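Local coordinates for eukaryotic peptide chain release factor GTP-binding subunit (Schizosaccharomyces pombe, PDB 1R5B), which is a translational GTPase-family release factor (eRF3), built from a P-loop GTP-binding domain followed by two beta-barrel domains, at residues A272-P277 and G296-N301; Y319-E324 and Q334-V339. All coordinates share one frame; numbering follows the deposited sequence.

Contact 1. Residues A272-P277 and G296-N301; sequences APFIMP and GSIKKN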
loop_
_atom_site.group_PDB
_atom_site.type_symbol
_atom_site.label_atom_id
_atom_site.label_comp_id
_atom_site.label_asym_id
_atom_site.label_seq_id
_atom_site.Cartn_x
_atom_site.Cartn_y
_atom_site.Cartn_z
ATOM N N ALA A 272 4.806 -8.159 7.203
ATOM C CA ALA A 272 4.788 -9.312 6.339
ATOM C C ALA A 272 6.221 -9.726 6.013
ATOM O O ALA A 272 7.157 -8.938 6.168
ATOM C CB ALA A 272 4.053 -8.970 5.043
ATOM N N PRO A 273 6.396 -10.938 5.510
ATOM C CA PRO A 273 7.727 -11.377 5.044
ATOM C C PRO A 273 8.300 -10.438 3.987
ATOM O O PRO A 273 7.557 -9.955 3.145
ATOM C CB PRO A 273 7.451 -12.748 4.419
ATOM C CG PRO A 273 6.146 -13.210 5.030
ATOM C CD PRO A 273 5.355 -11.967 5.314
ATOM N N PHE A 274 9.600 -10.190 4.034
ATOM C CA PHE A 274 10.289 -9.339 3.065
ATOM C C PHE A 274 10.104 -9.891 1.647
ATOM O O PHE A 274 10.235 -11.100 1.416
ATOM C CB PHE A 274 11.780 -9.271 3.436
ATOM C CG PHE A 274 12.639 -8.442 2.497
ATOM C CD1 PHE A 274 12.472 -7.070 2.395
ATOM C CD2 PHE A 274 13.659 -9.036 1.763
ATOM C CE1 PHE A 274 13.284 -6.301 1.543
ATOM C CE2 PHE A 274 14.482 -8.269 0.917
ATOM C CZ PHE A 274 14.288 -6.910 0.805
ATOM N N ILE A 275 9.775 -8.999 0.720
ATOM C CA ILE A 275 9.693 -9.301 -0.701
ATOM C C ILE A 275 10.217 -8.104 -1.495
ATOM O O ILE A 275 9.728 -7.005 -1.315
ATOM C CB ILE A 275 8.244 -9.563 -1.113
ATOM C CG1 ILE A 275 7.657 -10.737 -0.302
ATOM C CG2 ILE A 275 8.184 -9.829 -2.634
ATOM C CD1 ILE A 275 6.177 -10.984 -0.521
ATOM N N MET A 276 11.205 -8.321 -2.359
ATOM C CA MET A 276 11.757 -7.269 -3.223
ATOM C C MET A 276 12.194 -7.888 -4.543
ATOM O O MET A 276 13.249 -8.506 -4.600
ATOM C CB MET A 276 12.969 -6.560 -2.592
ATOM C CG MET A 276 13.521 -5.427 -3.475
ATOM S SD MET A 276 15.173 -4.834 -3.135
ATOM C CE MET A 276 16.063 -5.860 -4.018
ATOM N N PRO A 277 11.395 -7.727 -5.592
ATOM C CA PRO A 277 11.829 -8.091 -6.944
ATOM C C PRO A 277 13.079 -7.316 -7.347
ATOM O O PRO A 277 13.185 -6.132 -7.042
ATOM C CB PRO A 277 10.641 -7.685 -7.819
ATOM C CG PRO A 277 9.464 -7.622 -6.880
ATOM C CD PRO A 277 10.017 -7.206 -5.570
ATOM N N GLY A 296 7.255 -6.110 3.709
ATOM C CA GLY A 296 8.134 -6.406 4.825
ATOM C C GLY A 296 9.192 -5.353 5.011
ATOM O O GLY A 296 9.043 -4.220 4.565
ATOM N N SER A 297 10.265 -5.720 5.691
ATOM C CA SER A 297 11.351 -4.777 5.965
ATOM C C SER A 297 12.708 -5.473 5.924
ATOM O O SER A 297 12.791 -6.692 5.935
ATOM C CB SER A 297 11.137 -4.136 7.327
ATOM O OG SER A 297 11.415 -5.072 8.342
ATOM N N ILE A 298 13.773 -4.686 5.905
ATOM C CA ILE A 298 15.130 -5.225 5.834
ATOM C C ILE A 298 16.084 -4.342 6.659
ATOM O O ILE A 298 16.018 -3.116 6.598
ATOM C CB ILE A 298 15.558 -5.361 4.335
ATOM C CG1 ILE A 298 16.850 -6.143 4.179
ATOM C CG2 ILE A 298 15.741 -3.997 3.681
ATOM C CD1 ILE A 298 16.685 -7.594 4.277
ATOM N N LYS A 299 16.928 -4.991 7.458
ATOM C CA LYS A 299 17.967 -4.332 8.242
ATOM C C LYS A 299 19.318 -4.568 7.562
ATOM O O LYS A 299 19.474 -5.502 6.783
ATOM C CB LYS A 299 18.022 -4.925 9.664
ATOM C CG LYS A 299 16.957 -4.407 10.651
ATOM C CD LYS A 299 16.202 -5.543 11.416
ATOM C CE LYS A 299 16.620 -5.708 12.878
ATOM N NZ LYS A 299 15.441 -5.808 13.807
ATOM N N LYS A 300 20.298 -3.734 7.873
ATOM C CA LYS A 300 21.670 -3.992 7.466
ATOM C C LYS A 300 22.163 -5.243 8.185
ATOM O O LYS A 300 21.858 -5.454 9.366
ATOM C CB LYS A 300 22.569 -2.797 7.811
ATOM C CG LYS A 300 23.965 -2.846 7.200
ATOM C CD LYS A 300 24.868 -1.779 7.818
ATOM C CE LYS A 300 26.357 -2.030 7.554
ATOM N NZ LYS A 300 26.789 -1.440 6.264
ATOM N N ASN A 301 22.939 -6.052 7.471
ATOM C CA ASN A 301 23.428 -7.346 7.960
ATOM C C ASN A 301 22.324 -8.368 8.228
ATOM O O ASN A 301 22.336 -9.062 9.242
ATOM C CB ASN A 301 24.309 -7.163 9.184
ATOM C CG ASN A 301 25.472 -6.232 8.910
ATOM O OD1 ASN A 301 26.441 -6.608 8.243
ATOM N ND2 ASN A 301 25.379 -5.005 9.415
HETATM O O HOH W 1 9.768 -8.497 6.950
#
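F274 and I298 make the apolar part of this contact. CB of I298 sits over one face of the F274 ring, 4.1 Å from the ring centroid and 26° off the ring normal. This is a CH-pi contact, displaced toward the rim of the ring. Between these two side chains the closest atoms are F274 CE1 and I298 CB, 3.7 Å apart. The two branches of I298 spread over different parts of the ring. I298 CG2 approaches F274 CE1, while I298 CD1 reaches F274 CD2 and CE2 across the ring. F274 has CG anti to the backbone N (chi1 179°), and this carries the ring out along the strand that holds S297 and I298. The carbonyl of S297 also touches the ring, obliquely, with S297 O 3.6 Å from F274 CD1.

The segments belong to the first beta-barrel domain after the GTP-binding domain, an arrangement known from EF-Tu and its relatives. Residues 272-274 lead into strand 275-283, and G296 leads into strand 297-299. Beyond the contact, F274 also packs on L352 and I293, and I298 on I318. Both side chains are buried.

The backbones come close at G296, whose CA is 4.0 Å from F274 CA and 3.0 Å from A272 O. G296 has no side chain and a positive phi (80°), and its CA lies close against the backbone of the other segment.

No direct hydrogen bond joins the segments. A water does so instead. It donates to A272 O at 2.8 Å and accepts from S297 N at 3.1 Å. Outside the contact, the backbone of F274 bonds with S354 and that of G296 with K269.

Contact 2. Residues Y319-E324 and Q334-V339; sequences YDEADE and QVRLRV
The R336 guanidinium carries E321 CA over the centre of one face, 4.1 Å above its plane. The contact pairs antiparallel strands 311-319 and 334-340 in a beta-barrel domain. Water 2 lies in plane at the edge of the R336 guanidinium. D323 OD1 is near that plane too, and forms a salt bridge with R336 NH1 at 3.3 Å. The bond meets OD1 from above the carboxylate plane. The Y319 ring is met in plane at its edge by R338 NH1, and its plane stands at 89° to the R338 guanidinium. NH1 gives a nearly straight bond to Y319 OH, 3.1 Å long with an N-H...O angle of 174°.

Y319 and R336 form a hydrogen-bonded pair, with R336 N to Y319 O at 2.8 Å and Y319 N to R336 O at 2.9 Å. Their side chains share one face of the sheet. After Y319 the chain leaves the strand in a type I turn from D320 to D323. The turn sets E321 over the face of the R336 guanidinium and D323 at its edge. The R336 chain bends at chi2 (130°) to meet them. D320 OD1 accepts a weak bond from A322 N within the turn.

The E321 carboxylate packs against the aliphatic part of Q334, with OE2 3.4 Å from CG. Water 2 donates to E321 OE2 at 3.0 Å and accepts a weak bond from R336 NH2.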
loop_
_atom_site.group_PDB
_atom_site.type_symbol
_atom_site.label_atom_id
_atom_site.label_comp_id
_atom_site.label_asym_id
_atom_site.label_seq_id
_atom_site.Cartn_x
_atom_site.Cartn_y
_atom_site.Cartn_z
ATOM N N TYR A 319 21.122 1.410 0.458
ATOM C CA TYR A 319 21.212 2.788 -0.035
ATOM C C TYR A 319 19.883 3.211 -0.660
ATOM O O TYR A 319 19.208 2.407 -1.299
ATOM C CB TYR A 319 22.318 2.926 -1.090
ATOM C CG TYR A 319 23.712 2.546 -0.633
ATOM C CD1 TYR A 319 24.197 1.250 -0.802
ATOM C CD2 TYR A 319 24.563 3.494 -0.064
ATOM C CE1 TYR A 319 25.493 0.904 -0.400
ATOM C CE2 TYR A 319 25.858 3.157 0.342
ATOM C CZ TYR A 319 26.315 1.864 0.172
ATOM O OH TYR A 319 27.582 1.536 0.583
ATOM N N ASP A 320 19.511 4.476 -0.488
ATOM C CA ASP A 320 18.269 4.985 -1.086
ATOM C C ASP A 320 18.558 5.541 -2.472
ATOM O O ASP A 320 19.712 5.532 -2.914
ATOM C CB ASP A 320 17.623 6.056 -0.203
ATOM C CG ASP A 320 18.544 7.212 0.081
ATOM O OD1 ASP A 320 19.379 7.554 -0.781
ATOM O OD2 ASP A 320 18.508 7.836 1.157
ATOM N N GLU A 321 17.522 6.052 -3.144
ATOM C CA GLU A 321 17.678 6.641 -4.489
ATOM C C GLU A 321 18.651 7.839 -4.552
ATOM O O GLU A 321 19.034 8.270 -5.650
ATOM C CB GLU A 321 16.303 7.028 -5.085
ATOM C CG GLU A 321 15.833 6.123 -6.231
ATOM C CD GLU A 321 14.318 5.903 -6.282
ATOM O OE1 GLU A 321 13.575 6.405 -5.405
ATOM O OE2 GLU A 321 13.867 5.213 -7.221
ATOM N N ALA A 322 19.030 8.378 -3.389
ATOM C CA ALA A 322 20.110 9.374 -3.295
ATOM C C ALA A 322 21.431 8.810 -2.718
ATOM O O ALA A 322 22.129 9.500 -1.960
ATOM C CB ALA A 322 19.644 10.581 -2.484
ATOM N N ASP A 323 21.768 7.574 -3.108
ATOM C CA ASP A 323 22.974 6.835 -2.673
ATOM C C ASP A 323 23.591 7.182 -1.301
ATOM O O ASP A 323 24.808 7.304 -1.185
ATOM C CB ASP A 323 24.067 6.924 -3.759
ATOM C CG ASP A 323 23.706 6.159 -5.023
ATOM O OD1 ASP A 323 23.424 4.938 -4.933
ATOM O OD2 ASP A 323 23.694 6.696 -6.151
ATOM N N GLU A 324 22.765 7.338 -0.271
ATOM C CA GLU A 324 23.266 7.480 1.097
ATOM C C GLU A 324 22.962 6.202 1.861
ATOM O O GLU A 324 21.899 5.598 1.680
ATOM C CB GLU A 324 22.632 8.682 1.802
ATOM C CG GLU A 324 23.138 8.926 3.227
ATOM C CD GLU A 324 23.489 10.383 3.508
ATOM O OE1 GLU A 324 24.390 10.928 2.830
ATOM O OE2 GLU A 324 22.876 10.986 4.417
ATOM N N GLN A 334 12.435 2.337 -2.580
ATOM C CA GLN A 334 13.340 1.918 -3.638
ATOM C C GLN A 334 14.734 1.906 -3.053
ATOM O O GLN A 334 15.242 2.930 -2.621
ATOM C CB GLN A 334 13.268 2.859 -4.848
ATOM C CG GLN A 334 13.041 2.119 -6.197
ATOM C CD GLN A 334 11.607 2.241 -6.713
ATOM O OE1 GLN A 334 10.871 3.144 -6.309
ATOM N NE2 GLN A 334 11.221 1.355 -7.620
ATOM N N VAL A 335 15.347 0.729 -3.035
ATOM C CA VAL A 335 16.636 0.542 -2.391
ATOM C C VAL A 335 17.669 -0.064 -3.320
ATOM O O VAL A 335 17.339 -0.629 -4.356
ATOM C CB VAL A 335 16.508 -0.353 -1.144
ATOM C CG1 VAL A 335 15.671 0.354 -0.079
ATOM C CG2 VAL A 335 15.911 -1.724 -1.498
ATOM N N ARG A 336 18.926 0.081 -2.917
ATOM C CA ARG A 336 20.070 -0.534 -3.580
ATOM C C ARG A 336 20.861 -1.269 -2.502
ATOM O O ARG A 336 21.340 -0.654 -1.543
ATOM C CB ARG A 336 20.932 0.524 -4.255
ATOM C CG ARG A 336 20.239 1.198 -5.425
ATOM C CD ARG A 336 20.291 2.719 -5.390
ATOM N NE ARG A 336 19.431 3.323 -6.412
ATOM C CZ ARG A 336 19.785 4.325 -7.225
ATOM N NH1 ARG A 336 20.993 4.874 -7.158
ATOM N NH2 ARG A 336 18.915 4.792 -8.116
ATOM N N LEU A 337 20.969 -2.584 -2.662
ATOM C CA LEU A 337 21.488 -3.454 -1.631
ATOM C C LEU A 337 22.796 -4.087 -2.063
ATOM O O LEU A 337 22.826 -4.834 -3.038
ATOM C CB LEU A 337 20.484 -4.565 -1.370
ATOM C CG LEU A 337 19.025 -4.168 -1.109
ATOM C CD1 LEU A 337 18.238 -5.410 -0.786
ATOM C CD2 LEU A 337 18.908 -3.155 0.027
ATOM N N ARG A 338 23.886 -3.798 -1.362
ATOM C CA ARG A 338 25.078 -4.612 -1.535
ATOM C C ARG A 338 24.841 -5.955 -0.856
ATOM O O ARG A 338 24.301 -6.008 0.245
ATOM C CB ARG A 338 26.334 -3.950 -0.968
ATOM C CG ARG A 338 27.592 -4.781 -1.226
ATOM C CD ARG A 338 28.906 -4.089 -0.916
ATOM N NE ARG A 338 29.129 -2.931 -1.778
ATOM C CZ ARG A 338 28.831 -1.674 -1.468
ATOM N NH1 ARG A 338 28.275 -1.366 -0.307
ATOM N NH2 ARG A 338 29.094 -0.708 -2.337
ATOM N N VAL A 339 25.244 -7.029 -1.523
ATOM C CA VAL A 339 25.058 -8.381 -1.004
ATOM C C VAL A 339 26.349 -9.184 -1.057
ATOM O O VAL A 339 27.240 -8.889 -1.834
ATOM C CB VAL A 339 23.936 -9.147 -1.753
ATOM C CG1 VAL A 339 22.618 -8.415 -1.609
ATOM C CG2 VAL A 339 24.272 -9.349 -3.227
HETATM O O HOH W 2 15.858 3.224 -8.365
#

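How the contacts relate
Contact 1 and contact 2 both reach the same antiparallel sheet of the barrel domain, with their centres about 13 Å apart. They touch through M276 of contact 1. Its SD is 3.6 Å from V335 CG2 and 3.9 Å from L337 CD1, so the sulfur packs on two side chains of contact 2. I318, just ahead of Y319, also packs on I298, V335 and L337. It thus touches side chains of both contacts. Contact 1 is partly buried, while contact 2 lies at the surface. Along the chain, contact 1 closes before contact 2 opens. Both lie on the same side of the chain's centre.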